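Local coordinates for protein CurD (Moorea producens 3L, PDB 5KP7) that probably acts as a hydroxymethylglutaryl-CoA-synthase-type acyltransferase of the thiolase-like superfamily and binds 4'-phosphopantetheine, at residues S399-G404 and V408-Q413; Q49-D54 and L386-Y391; L33-G38 and S329-I334. The protein carries 3 engineered substitutions. All blocks are in the same frame, centred on the assembly; numbering follows the deposited sequence.

Contact 1. Residues S399-G404 and V408-Q413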
ATOM      1  N   SER A 399     -16.772  15.309   7.864  1.00 32.86           N
ATOM      2  CA  SER A 399     -17.468  16.101   6.814  1.00 33.60           C
ATOM      3  C   SER A 399     -17.106  17.582   6.751  1.00 32.61           C
ATOM      4  O   SER A 399     -17.201  18.201   5.703  1.00 31.22           O
ATOM      5  CB  SER A 399     -18.985  15.984   6.948  1.00 35.90           C
ATOM      6  OG  SER A 399     -19.343  14.658   6.694  1.00 40.53           O
ATOM      7  N   ALA A 400     -16.691  18.143   7.872  1.00 31.88           N
ATOM      8  CA  ALA A 400     -16.318  19.542   7.904  1.00 31.68           C
ATOM      9  C   ALA A 400     -15.087  19.901   7.076  1.00 29.73           C
ATOM     10  O   ALA A 400     -14.906  21.081   6.771  1.00 29.02           O
ATOM     11  CB  ALA A 400     -16.105  19.996   9.339  1.00 32.98           C
ATOM     12  N   VAL A 401     -14.253  18.906   6.727  1.00 27.74           N
ATOM     13  CA  VAL A 401     -13.074  19.108   5.909  1.00 27.90           C
ATOM     14  C   VAL A 401     -13.174  18.259   4.636  1.00 27.18           C
ATOM     15  O   VAL A 401     -12.148  17.869   4.082  1.00 28.03           O
ATOM     16  CB  VAL A 401     -11.751  18.803   6.667  1.00 29.14           C
ATOM     17  CG1 VAL A 401     -11.571  19.810   7.779  1.00 30.82           C
ATOM     18  CG2 VAL A 401     -11.713  17.414   7.259  1.00 29.50           C
ATOM     19  N   ALA A 402     -14.393  18.030   4.167  1.00 25.92           N
ATOM     20  CA  ALA A 402     -14.596  17.339   2.853  1.00 25.95           C
ATOM     21  C   ALA A 402     -13.885  18.087   1.729  1.00 24.98           C
ATOM     22  O   ALA A 402     -13.655  19.303   1.777  1.00 24.80           O
ATOM     23  CB  ALA A 402     -16.087  17.267   2.536  1.00 26.61           C
ATOM     24  N   PHE A 403     -13.597  17.354   0.657  1.00 24.51           N
ATOM     25  CA  PHE A 403     -13.124  17.965  -0.570  1.00 23.41           C
ATOM     26  C   PHE A 403     -14.027  19.112  -0.975  1.00 23.51           C
ATOM     27  O   PHE A 403     -15.266  19.014  -0.916  1.00 24.05           O
ATOM     28  CB  PHE A 403     -13.070  16.931  -1.707  1.00 23.50           C
ATOM     29  CG  PHE A 403     -12.436  17.460  -2.954  1.00 22.71           C
ATOM     30  CD1 PHE A 403     -11.086  17.394  -3.100  1.00 22.68           C
ATOM     31  CD2 PHE A 403     -13.186  18.056  -3.948  1.00 23.48           C
ATOM     32  CE1 PHE A 403     -10.465  17.902  -4.208  1.00 22.67           C
ATOM     33  CE2 PHE A 403     -12.579  18.578  -5.071  1.00 23.20           C
ATOM     34  CZ  PHE A 403     -11.210  18.532  -5.177  1.00 22.84           C
ATOM     35  N   GLY A 404     -13.396  20.220  -1.340  1.00 24.46           N
ATOM     36  CA  GLY A 404     -14.103  21.395  -1.856  1.00 24.83           C
ATOM     37  C   GLY A 404     -14.491  22.425  -0.792  1.00 24.64           C
ATOM     38  O   GLY A 404     -15.107  23.451  -1.116  1.00 24.83           O
ATOM     39  N   VAL A 408     -13.159  26.613   6.878  1.00 23.43           N
ATOM     40  CA  VAL A 408     -13.374  25.823   8.096  1.00 23.32           C
ATOM     41  C   VAL A 408     -12.296  26.240   9.094  1.00 23.56           C
ATOM     42  O   VAL A 408     -11.166  26.528   8.700  1.00 23.49           O
ATOM     43  CB  VAL A 408     -13.356  24.287   7.847  1.00 23.23           C
ATOM     44  CG1 VAL A 408     -12.025  23.832   7.269  1.00 23.08           C
ATOM     45  CG2 VAL A 408     -13.714  23.509   9.109  1.00 23.45           C
ATOM     46  N   THR A 409     -12.652  26.257  10.381  1.00 23.53           N
ATOM     47  CA  THR A 409     -11.684  26.530  11.446  1.00 24.17           C
ATOM     48  C   THR A 409     -11.684  25.337  12.363  1.00 24.05           C
ATOM     49  O   THR A 409     -12.702  25.044  12.981  1.00 24.82           O
ATOM     50  CB  THR A 409     -12.050  27.796  12.227  1.00 25.82           C
ATOM     51  OG1 THR A 409     -13.354  27.632  12.781  1.00 29.31           O
ATOM     52  CG2 THR A 409     -12.102  28.977  11.313  1.00 25.59           C
ATOM     53  N   LEU A 410     -10.577  24.604  12.437  1.00 23.94           N
ATOM     54  CA  LEU A 410     -10.575  23.347  13.192  1.00 24.42           C
ATOM     55  C   LEU A 410     -10.546  23.546  14.718  1.00 24.83           C
ATOM     56  O   LEU A 410      -9.828  24.402  15.240  1.00 25.65           O
ATOM     57  CB  LEU A 410      -9.398  22.448  12.787  1.00 24.46           C
ATOM     58  CG  LEU A 410      -9.460  21.664  11.474  1.00 24.52           C
ATOM     59  CD1 LEU A 410     -10.653  20.752  11.472  1.00 25.31           C
ATOM     60  CD2 LEU A 410      -9.462  22.595  10.260  1.00 24.13           C
ATOM     61  N   ASP A 411     -11.330  22.723  15.409  1.00 24.78           N
ATOM     62  CA  ASP A 411     -11.240  22.570  16.852  1.00 25.27           C
ATOM     63  C   ASP A 411     -10.230  21.477  17.224  1.00 25.27           C
ATOM     64  O   ASP A 411     -10.514  20.260  17.119  1.00 25.20           O
ATOM     65  CB  ASP A 411     -12.602  22.232  17.450  1.00 25.74           C
ATOM     66  CG  ASP A 411     -12.570  22.112  18.964  1.00 26.86           C
ATOM     67  OD1 ASP A 411     -11.534  22.445  19.601  1.00 27.01           O
ATOM     68  OD2 ASP A 411     -13.606  21.657  19.538  1.00 27.89           O
ATOM     69  N   TYR A 412      -9.069  21.912  17.666  1.00 25.47           N
ATOM     70  CA  TYR A 412      -8.030  21.001  18.102  1.00 26.23           C
ATOM     71  C   TYR A 412      -8.419  20.185  19.333  1.00 27.49           C
ATOM     72  O   TYR A 412      -7.853  19.121  19.572  1.00 27.99           O
ATOM     73  CB  TYR A 412      -6.726  21.757  18.422  1.00 27.07           C
ATOM     74  CG  TYR A 412      -6.022  22.459  17.275  1.00 26.04           C
ATOM     75  CD1 TYR A 412      -6.204  22.085  15.929  1.00 25.37           C
ATOM     76  CD2 TYR A 412      -5.111  23.468  17.544  1.00 27.16           C
ATOM     77  CE1 TYR A 412      -5.509  22.716  14.906  1.00 24.60           C
ATOM     78  CE2 TYR A 412      -4.424  24.099  16.523  1.00 26.51           C
ATOM     79  CZ  TYR A 412      -4.610  23.720  15.221  1.00 25.62           C
ATOM     80  OH  TYR A 412      -3.895  24.395  14.262  1.00 25.22           O
ATOM     81  N   GLN A 413      -9.393  20.673  20.095  1.00 28.09           N
ATOM     82  CA  GLN A 413      -9.858  19.981  21.281  1.00 29.96           C
ATOM     83  C   GLN A 413     -11.070  19.097  21.021  1.00 29.92           C
ATOM     84  O   GLN A 413     -11.789  18.739  21.962  1.00 30.90           O
ATOM     85  CB  GLN A 413     -10.164  21.024  22.375  1.00 31.74           C
ATOM     86  CG  GLN A 413      -8.920  21.676  22.940  1.00 33.35           C
ATOM     87  CD  GLN A 413      -7.946  20.682  23.538  1.00 35.34           C
ATOM     88  OE1 GLN A 413      -6.790  20.633  23.134  1.00 39.56           O
ATOM     89  NE2 GLN A 413      -8.394  19.903  24.467  1.00 37.26           N
TER

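Contact 2. Residues Q49-D54 and L386-Y391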
ATOM      1  N   GLN A  49     -15.657  -6.654  17.009  1.00 56.01           N
ATOM      2  CA  GLN A  49     -16.588  -6.727  18.151  1.00 59.72           C
ATOM      3  C   GLN A  49     -17.818  -5.863  17.927  1.00 60.40           C
ATOM      4  O   GLN A  49     -18.942  -6.298  18.171  1.00 60.37           O
ATOM      5  CB  GLN A  49     -15.903  -6.293  19.451  1.00 61.22           C
ATOM      6  CG  GLN A  49     -14.915  -7.320  19.981  1.00 64.10           C
ATOM      7  CD  GLN A  49     -13.957  -6.780  21.039  1.00 65.52           C
ATOM      8  OE1 GLN A  49     -13.651  -5.586  21.087  1.00 66.91           O
ATOM      9  NE2 GLN A  49     -13.464  -7.674  21.888  1.00 68.20           N
ATOM     10  N   ALA A  50     -17.592  -4.640  17.460  1.00 60.06           N
ATOM     11  CA  ALA A  50     -18.671  -3.688  17.201  1.00 61.77           C
ATOM     12  C   ALA A  50     -19.626  -4.090  16.080  1.00 64.55           C
ATOM     13  O   ALA A  50     -20.744  -3.588  16.040  1.00 66.05           O
ATOM     14  CB  ALA A  50     -18.097  -2.316  16.901  1.00 59.77           C
ATOM     15  N   ARG A  51     -19.188  -4.951  15.161  1.00 67.40           N
ATOM     16  CA  ARG A  51     -20.075  -5.481  14.110  1.00 70.18           C
ATOM     17  C   ARG A  51     -20.299  -6.990  14.204  1.00 72.13           C
ATOM     18  O   ARG A  51     -20.534  -7.667  13.200  1.00 74.14           O
ATOM     19  CB  ARG A  51     -19.554  -5.030  12.744  1.00 70.35           C
ATOM     20  CG  ARG A  51     -19.870  -3.559  12.525  1.00 69.84           C
ATOM     21  CD  ARG A  51     -18.858  -2.811  11.686  1.00 69.30           C
ATOM     22  NE  ARG A  51     -18.853  -1.382  12.038  1.00 68.70           N
ATOM     23  CZ  ARG A  51     -18.546  -0.381  11.211  1.00 67.65           C
ATOM     24  NH1 ARG A  51     -18.222  -0.610   9.940  1.00 67.24           N
ATOM     25  NH2 ARG A  51     -18.570   0.877  11.658  1.00 68.35           N
ATOM     26  N   GLN A  52     -20.240  -7.508  15.432  1.00 72.64           N
ATOM     27  CA  GLN A  52     -20.647  -8.879  15.740  1.00 75.55           C
ATOM     28  C   GLN A  52     -19.869  -9.981  14.986  1.00 74.76           C
ATOM     29  O   GLN A  52     -20.351 -11.108  14.865  1.00 76.93           O
ATOM     30  CB  GLN A  52     -22.160  -9.032  15.492  1.00 78.03           C
ATOM     31  CG  GLN A  52     -23.033  -7.895  16.021  1.00 78.87           C
ATOM     32  CD  GLN A  52     -23.081  -7.841  17.539  1.00 80.61           C
ATOM     33  OE1 GLN A  52     -23.910  -8.509  18.168  1.00 83.19           O
ATOM     34  NE2 GLN A  52     -22.208  -7.034  18.137  1.00 79.75           N
ATOM     35  N   LEU A  53     -18.666  -9.662  14.507  1.00 72.73           N
ATOM     36  CA  LEU A  53     -17.842 -10.604  13.750  1.00 72.56           C
ATOM     37  C   LEU A  53     -16.931 -11.300  14.733  1.00 73.22           C
ATOM     38  O   LEU A  53     -16.634 -10.743  15.793  1.00 72.78           O
ATOM     39  CB  LEU A  53     -16.998  -9.861  12.721  1.00 71.18           C
ATOM     40  CG  LEU A  53     -17.792  -9.104  11.655  1.00 70.69           C
ATOM     41  CD1 LEU A  53     -16.995  -7.946  11.089  1.00 68.49           C
ATOM     42  CD2 LEU A  53     -18.232 -10.061  10.555  1.00 72.89           C
ATOM     43  N   ASP A  54     -16.477 -12.509  14.409  1.00 74.31           N
ATOM     44  CA  ASP A  54     -15.445 -13.117  15.242  1.00 75.52           C
ATOM     45  C   ASP A  54     -14.134 -12.396  14.981  1.00 73.56           C
ATOM     46  O   ASP A  54     -13.938 -11.769  13.926  1.00 71.12           O
ATOM     47  CB  ASP A  54     -15.319 -14.653  15.119  1.00 79.16           C
ATOM     48  CG  ASP A  54     -15.117 -15.157  13.695  1.00 79.79           C
ATOM     49  OD1 ASP A  54     -15.166 -16.394  13.527  1.00 84.66           O
ATOM     50  OD2 ASP A  54     -14.932 -14.370  12.751  1.00 79.48           O
ATOM     51  N   LEU A 386      -7.720   4.635  19.619  1.00 32.40           N
ATOM     52  CA  LEU A 386      -9.123   5.080  19.625  1.00 32.94           C
ATOM     53  C   LEU A 386     -10.084   4.017  20.161  1.00 34.26           C
ATOM     54  O   LEU A 386      -9.936   2.845  19.853  1.00 33.33           O
ATOM     55  CB  LEU A 386      -9.601   5.400  18.215  1.00 32.06           C
ATOM     56  CG  LEU A 386      -8.914   6.572  17.505  1.00 31.04           C
ATOM     57  CD1 LEU A 386      -9.241   6.536  16.029  1.00 30.16           C
ATOM     58  CD2 LEU A 386      -9.338   7.899  18.116  1.00 31.52           C
ATOM     59  N   SER A 387     -11.078   4.453  20.930  1.00 36.23           N
ATOM     60  CA  SER A 387     -12.233   3.604  21.219  1.00 37.77           C
ATOM     61  C   SER A 387     -13.130   3.610  19.992  1.00 38.43           C
ATOM     62  O   SER A 387     -13.023   4.470  19.090  1.00 35.64           O
ATOM     63  CB  SER A 387     -13.013   4.118  22.420  1.00 38.81           C
ATOM     64  OG  SER A 387     -13.630   5.356  22.131  1.00 38.56           O
ATOM     65  N   MET A 388     -14.048   2.657  19.955  1.00 39.65           N
ATOM     66  CA  MET A 388     -14.993   2.614  18.840  1.00 40.86           C
ATOM     67  C   MET A 388     -15.925   3.851  18.856  1.00 40.46           C
ATOM     68  O   MET A 388     -16.312   4.363  17.793  1.00 40.04           O
ATOM     69  CB  MET A 388     -15.767   1.289  18.895  1.00 43.10           C
ATOM     70  CG  MET A 388     -16.333   0.850  17.578  1.00 44.15           C
ATOM     71  SD  MET A 388     -15.177   0.657  16.213  1.00 45.10           S
ATOM     72  CE  MET A 388     -16.353   0.851  14.884  1.00 44.18           C
ATOM     73  N   GLU A 389     -16.245   4.343  20.049  1.00 41.18           N
ATOM     74  CA  GLU A 389     -17.017   5.570  20.216  1.00 42.33           C
ATOM     75  C   GLU A 389     -16.298   6.797  19.626  1.00 39.46           C
ATOM     76  O   GLU A 389     -16.909   7.608  18.924  1.00 38.07           O
ATOM     77  CB  GLU A 389     -17.310   5.811  21.697  1.00 45.93           C
ATOM     78  CG  GLU A 389     -18.153   7.039  21.992  1.00 49.36           C
ATOM     79  CD  GLU A 389     -18.602   7.122  23.445  1.00 53.96           C
ATOM     80  OE1 GLU A 389     -19.051   6.092  24.005  1.00 57.92           O
ATOM     81  OE2 GLU A 389     -18.523   8.229  24.033  1.00 57.44           O
ATOM     82  N   GLU A 390     -15.011   6.922  19.929  1.00 37.75           N
ATOM     83  CA  GLU A 390     -14.194   8.006  19.372  1.00 35.75           C
ATOM     84  C   GLU A 390     -14.098   7.898  17.856  1.00 34.38           C
ATOM     85  O   GLU A 390     -14.246   8.898  17.157  1.00 32.63           O
ATOM     86  CB  GLU A 390     -12.813   8.024  20.009  1.00 35.92           C
ATOM     87  CG  GLU A 390     -12.800   8.555  21.430  1.00 36.33           C
ATOM     88  CD  GLU A 390     -11.536   8.225  22.197  1.00 36.87           C
ATOM     89  OE1 GLU A 390     -10.954   7.140  21.970  1.00 36.68           O
ATOM     90  OE2 GLU A 390     -11.098   9.060  23.020  1.00 38.10           O
ATOM     91  N   TYR A 391     -13.866   6.683  17.353  1.00 33.64           N
ATOM     92  CA  TYR A 391     -13.761   6.443  15.913  1.00 32.94           C
ATOM     93  C   TYR A 391     -15.037   6.865  15.186  1.00 32.90           C
ATOM     94  O   TYR A 391     -14.985   7.562  14.178  1.00 30.76           O
ATOM     95  CB  TYR A 391     -13.419   4.972  15.625  1.00 32.83           C
ATOM     96  CG  TYR A 391     -13.488   4.552  14.169  1.00 32.59           C
ATOM     97  CD1 TYR A 391     -12.499   4.929  13.255  1.00 31.88           C
ATOM     98  CD2 TYR A 391     -14.531   3.766  13.694  1.00 33.03           C
ATOM     99  CE1 TYR A 391     -12.557   4.526  11.930  1.00 31.80           C
ATOM    100  CE2 TYR A 391     -14.602   3.371  12.365  1.00 33.06           C
ATOM    101  CZ  TYR A 391     -13.610   3.735  11.487  1.00 32.77           C
ATOM    102  OH  TYR A 391     -13.697   3.340  10.166  1.00 33.44           O
TER

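Contact 3. Residues L33-G38 and S329-I334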
ATOM      1  N   LEU A  33      14.942   7.992   4.237  1.00 24.19           N
ATOM      2  CA  LEU A  33      13.547   7.565   4.211  1.00 23.77           C
ATOM      3  C   LEU A  33      12.962   7.854   5.586  1.00 23.74           C
ATOM      4  O   LEU A  33      13.542   7.460   6.615  1.00 24.58           O
ATOM      5  CB  LEU A  33      13.468   6.048   3.924  1.00 24.87           C
ATOM      6  CG  LEU A  33      12.079   5.380   3.782  1.00 25.18           C
ATOM      7  CD1 LEU A  33      12.205   4.060   3.057  1.00 26.21           C
ATOM      8  CD2 LEU A  33      11.392   5.133   5.106  1.00 25.86           C
ATOM      9  N   SER A  34      11.787   8.462   5.605  0.50 22.91           N
ATOM     10  CA  SER A  34      11.119   8.770   6.857  0.50 23.07           C
ATOM     11  C   SER A  34       9.624   8.511   6.706  0.50 22.52           C
ATOM     12  O   SER A  34       9.081   8.585   5.591  0.50 21.98           O
ATOM     13  CB  SER A  34      11.448  10.199   7.270  0.50 23.52           C
ATOM     14  OG  SER A  34      10.731  10.567   8.424  0.50 23.80           O
ATOM     15  N   VAL A  35       8.981   8.151   7.815  1.00 22.68           N
ATOM     16  CA  VAL A  35       7.580   7.683   7.808  1.00 22.68           C
ATOM     17  C   VAL A  35       6.756   8.530   8.780  1.00 22.47           C
ATOM     18  O   VAL A  35       7.266   8.891   9.846  1.00 23.51           O
ATOM     19  CB  VAL A  35       7.535   6.216   8.301  1.00 24.16           C
ATOM     20  CG1 VAL A  35       6.102   5.740   8.562  1.00 24.84           C
ATOM     21  CG2 VAL A  35       8.260   5.315   7.324  1.00 24.46           C
ATOM     22  N   TYR A  36       5.495   8.803   8.446  1.00 21.10           N
ATOM     23  CA  TYR A  36       4.519   9.280   9.416  1.00 21.51           C
ATOM     24  C   TYR A  36       3.323   8.354   9.351  1.00 21.64           C
ATOM     25  O   TYR A  36       2.645   8.309   8.323  1.00 21.20           O
ATOM     26  CB  TYR A  36       4.120  10.723   9.164  1.00 21.69           C
ATOM     27  CG  TYR A  36       3.064  11.243  10.121  1.00 22.18           C
ATOM     28  CD1 TYR A  36       3.294  11.289  11.498  1.00 23.07           C
ATOM     29  CD2 TYR A  36       1.832  11.673   9.670  1.00 21.91           C
ATOM     30  CE1 TYR A  36       2.330  11.760  12.378  1.00 23.67           C
ATOM     31  CE2 TYR A  36       0.865  12.152  10.553  1.00 22.46           C
ATOM     32  CZ  TYR A  36       1.118  12.187  11.914  1.00 23.35           C
ATOM     33  OH  TYR A  36       0.196  12.678  12.831  1.00 24.45           O
ATOM     34  N   GLY A  37       3.089   7.628  10.444  1.00 22.31           N
ATOM     35  CA  GLY A  37       2.013   6.639  10.518  1.00 22.83           C
ATOM     36  C   GLY A  37       0.791   7.100  11.281  1.00 23.26           C
ATOM     37  O   GLY A  37       0.032   6.273  11.812  1.00 23.99           O
ATOM     38  N   GLY A  38       0.621   8.412  11.350  1.00 23.75           N
ATOM     39  CA  GLY A  38      -0.550   9.050  11.949  1.00 24.36           C
ATOM     40  C   GLY A  38      -0.399   9.299  13.426  1.00 25.73           C
ATOM     41  O   GLY A  38       0.600   8.901  14.050  1.00 26.14           O
ATOM     42  N   SER A 329       6.438  -0.873   3.488  1.00 21.18           N
ATOM     43  CA  SER A 329       6.890  -2.270   3.491  1.00 21.29           C
ATOM     44  C   SER A 329       8.416  -2.383   3.379  1.00 21.51           C
ATOM     45  O   SER A 329       9.070  -3.125   4.125  1.00 21.48           O
ATOM     46  CB  SER A 329       6.238  -3.050   2.367  1.00 21.31           C
ATOM     47  OG  SER A 329       6.714  -4.379   2.391  1.00 21.73           O
ATOM     48  N   LEU A 330       9.004  -1.578   2.500  1.00 21.33           N
ATOM     49  CA  LEU A 330      10.471  -1.494   2.418  1.00 22.07           C
ATOM     50  C   LEU A 330      11.115  -1.098   3.752  1.00 22.30           C
ATOM     51  O   LEU A 330      12.044  -1.766   4.221  1.00 22.76           O
ATOM     52  CB  LEU A 330      10.906  -0.531   1.305  1.00 22.36           C
ATOM     53  CG  LEU A 330      12.411  -0.272   1.214  1.00 23.20           C
ATOM     54  CD1 LEU A 330      13.207  -1.535   0.903  1.00 23.84           C
ATOM     55  CD2 LEU A 330      12.671   0.825   0.174  1.00 23.67           C
ATOM     56  N   ALA A 331      10.596  -0.046   4.378  1.00 22.01           N
ATOM     57  CA  ALA A 331      11.117   0.393   5.659  1.00 22.42           C
ATOM     58  C   ALA A 331      10.965  -0.733   6.716  1.00 22.74           C
ATOM     59  O   ALA A 331      11.859  -0.962   7.536  1.00 23.14           O
ATOM     60  CB  ALA A 331      10.386   1.619   6.136  1.00 22.17           C
ATOM     61  N   SER A 332       9.820  -1.424   6.663  1.00 22.34           N
ATOM     62  CA  SER A 332       9.563  -2.548   7.574  1.00 22.70           C
ATOM     63  C   SER A 332      10.513  -3.723   7.350  1.00 23.37           C
ATOM     64  O   SER A 332      11.007  -4.326   8.312  1.00 23.79           O
ATOM     65  CB  SER A 332       8.114  -2.982   7.443  1.00 22.35           C
ATOM     66  OG  SER A 332       7.751  -3.870   8.496  1.00 22.30           O
ATOM     67  N   THR A 333      10.759  -4.055   6.092  1.00 23.21           N
ATOM     68  CA  THR A 333      11.734  -5.085   5.750  1.00 24.16           C
ATOM     69  C   THR A 333      13.129  -4.755   6.331  1.00 24.96           C
ATOM     70  O   THR A 333      13.791  -5.606   6.920  1.00 25.47           O
ATOM     71  CB  THR A 333      11.815  -5.235   4.235  1.00 24.06           C
ATOM     72  OG1 THR A 333      10.593  -5.808   3.736  1.00 23.94           O
ATOM     73  CG2 THR A 333      12.966  -6.129   3.834  1.00 24.62           C
ATOM     74  N   ILE A 334      13.555  -3.508   6.155  1.00 24.86           N
ATOM     75  CA  ILE A 334      14.883  -3.079   6.618  1.00 26.01           C
ATOM     76  C   ILE A 334      14.994  -3.183   8.138  1.00 26.55           C
ATOM     77  O   ILE A 334      15.965  -3.756   8.666  1.00 27.76           O
ATOM     78  CB  ILE A 334      15.217  -1.650   6.145  1.00 25.62           C
ATOM     79  CG1 ILE A 334      15.328  -1.655   4.623  1.00 25.50           C
ATOM     80  CG2 ILE A 334      16.535  -1.155   6.774  1.00 26.63           C
ATOM     81  CD1 ILE A 334      15.357  -0.300   3.991  1.00 25.36           C
TER

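Contact 1. Residues S399-G404 and V408-Q413
V408 and V401 carry most of this small apolar contact, in which the chain leaving helix 388-397 meets the short strand 408-409 only a few residues later. V408 directs its side chain at the other segment and straddles the backbone carbonyl of A400: CG2 of V408 comes within 3.6 Å of O of A400, and CG1 of V408 sits 4.0 Å from the same oxygen. The first torsion of V408 (60°) explains this, because it sets CG2 anti to the backbone N and turns CG1 toward V401. From the facing segment, the CG1 methyl of V401 touches two partners, roughly at right angles to each other, 4.1 Å from CG1 of V408 and 3.9 Å from CD1 of L410. The side chains of V401 and L410 cross at nearly a right angle, and it is the outer end of the leucine, rather than its stem, that reaches the valine. At the exposed margin, CB of A400 stays 4.3 Å from CG2 of V408, a looser touch than the one made by its carbonyl. Behind the contact, V408 and L410 pair through their backbones with I433 and K431, while V401 leans on R171. The 3-10 turn and loop that follow helix 388-397 thus pack on 408-409, an outermost strand of the three-stranded antiparallel sheet completed by 428-434 and 437-442.

Contact 2. Residues Q49-D54 and L386-Y391
A surface contact between two helix ends, A50 and R51 against M388, joins the Schellman-type C-terminus of helix 44-50 to the capped N-terminus of helix 388-397. Segments more than 300 residues apart in sequence meet here through very few atoms. CB of A50 packs on CG of M388 at 3.7 Å, with the methyl CE of M388 4.1 Å from the same CB. CG of M388 stands anti to the backbone N (chi1 -156°), and the bend at chi2 (57°) followed by an extended last torsion lays the thioether alongside A50 and carries CE on toward R51. Q52, with positive phi, is the C-prime residue of the Schellman motif, its N bonded to O of Q49. At the start of helix 388-397, S387 and E390 form a capping box: N of E390 donates to OG of S387 at 3.0 Å, and N of S387 gives an almost straight bond (178°) to the anti lone pair of OE1 of E390. R51 has its main polar partner outside, a salt bridge from NH1 to E189, also hydrogen-bonded to Y391 OH. The other terminal nitrogen meets the methionine obliquely, NH2 of R51 lying 3.9 Å from CE of M388.

Contact 3. Residues L33-G38 and S329-I334
L33 and A331 form the close part of this buried contact, where strand 29-36 runs beneath helix 325-336. CD2 of L33 reaches CB of A331 at 3.8 Å, and both side chains leave their backbones toward the opposite segment. The leucine extends to the helix because its CG stands anti to the backbone N (chi1 -177°), carrying the branched end outward from the strand. Two wider contacts flank this one. CD1 of L33 comes to 4.4 Å from CD2 of L330, so the two leucine methyls meet on one flank of the alanine, while V35, two residues along the strand on the same face, brings CG2 to 4.4 Å from CB of A331. The small alanine thus receives methyls from both L33 and V35.

The contact fades along the strand toward buried G37 and G38, where the chain leaves the helix behind; any approach to solvent is at L33, the partly exposed one among the touching residues. S34 and Y36 belong to the other face of the strand: S34 packs on P85 and I86 of helix 75-89, and Y36 bonds E73 through its hydroxyl and rests on N81 and A82 of that helix. The Y36 ring is covered on one face by N of G38, 3.6 Å above the ring plane and over its centre. L33 and V35 also touch V197 of the adjacent strand 195-202, and L330 packs on I345 and M347 of strand 343-351. The helix runs across the strand, with their directions 110° apart. Touching both strand 29-36 and strand 343-351, helix 325-336 is consistent with the middle helical layer, and helix 75-89 with an outer one, of the five-layered alpha-beta-alpha-beta-alpha thiolase fold.

The three contacts are well separated: their centres lie about 24 Å (contacts 1 and 2), 28 Å (1 and 3) and 27 Å (2 and 3) apart, and none touches another. Contact 3 sits inside, its centre about 8 Å from that of the chain, whereas contacts 1 and 2 are peripheral, at about 24 and 25 Å. Helix 388-397 links these two outer contacts, beginning at contact 2 and leading into contact 1. Contacts 2 and 3 interleave along the sequence, each joining an early segment to a late one. Contact 2 is nearest the ligand: the R51 side chain is about 10 Å from bound 4'-phosphopantetheine and from the R57 side chain, which binds it. Contacts 1 and 3 lie away from that site.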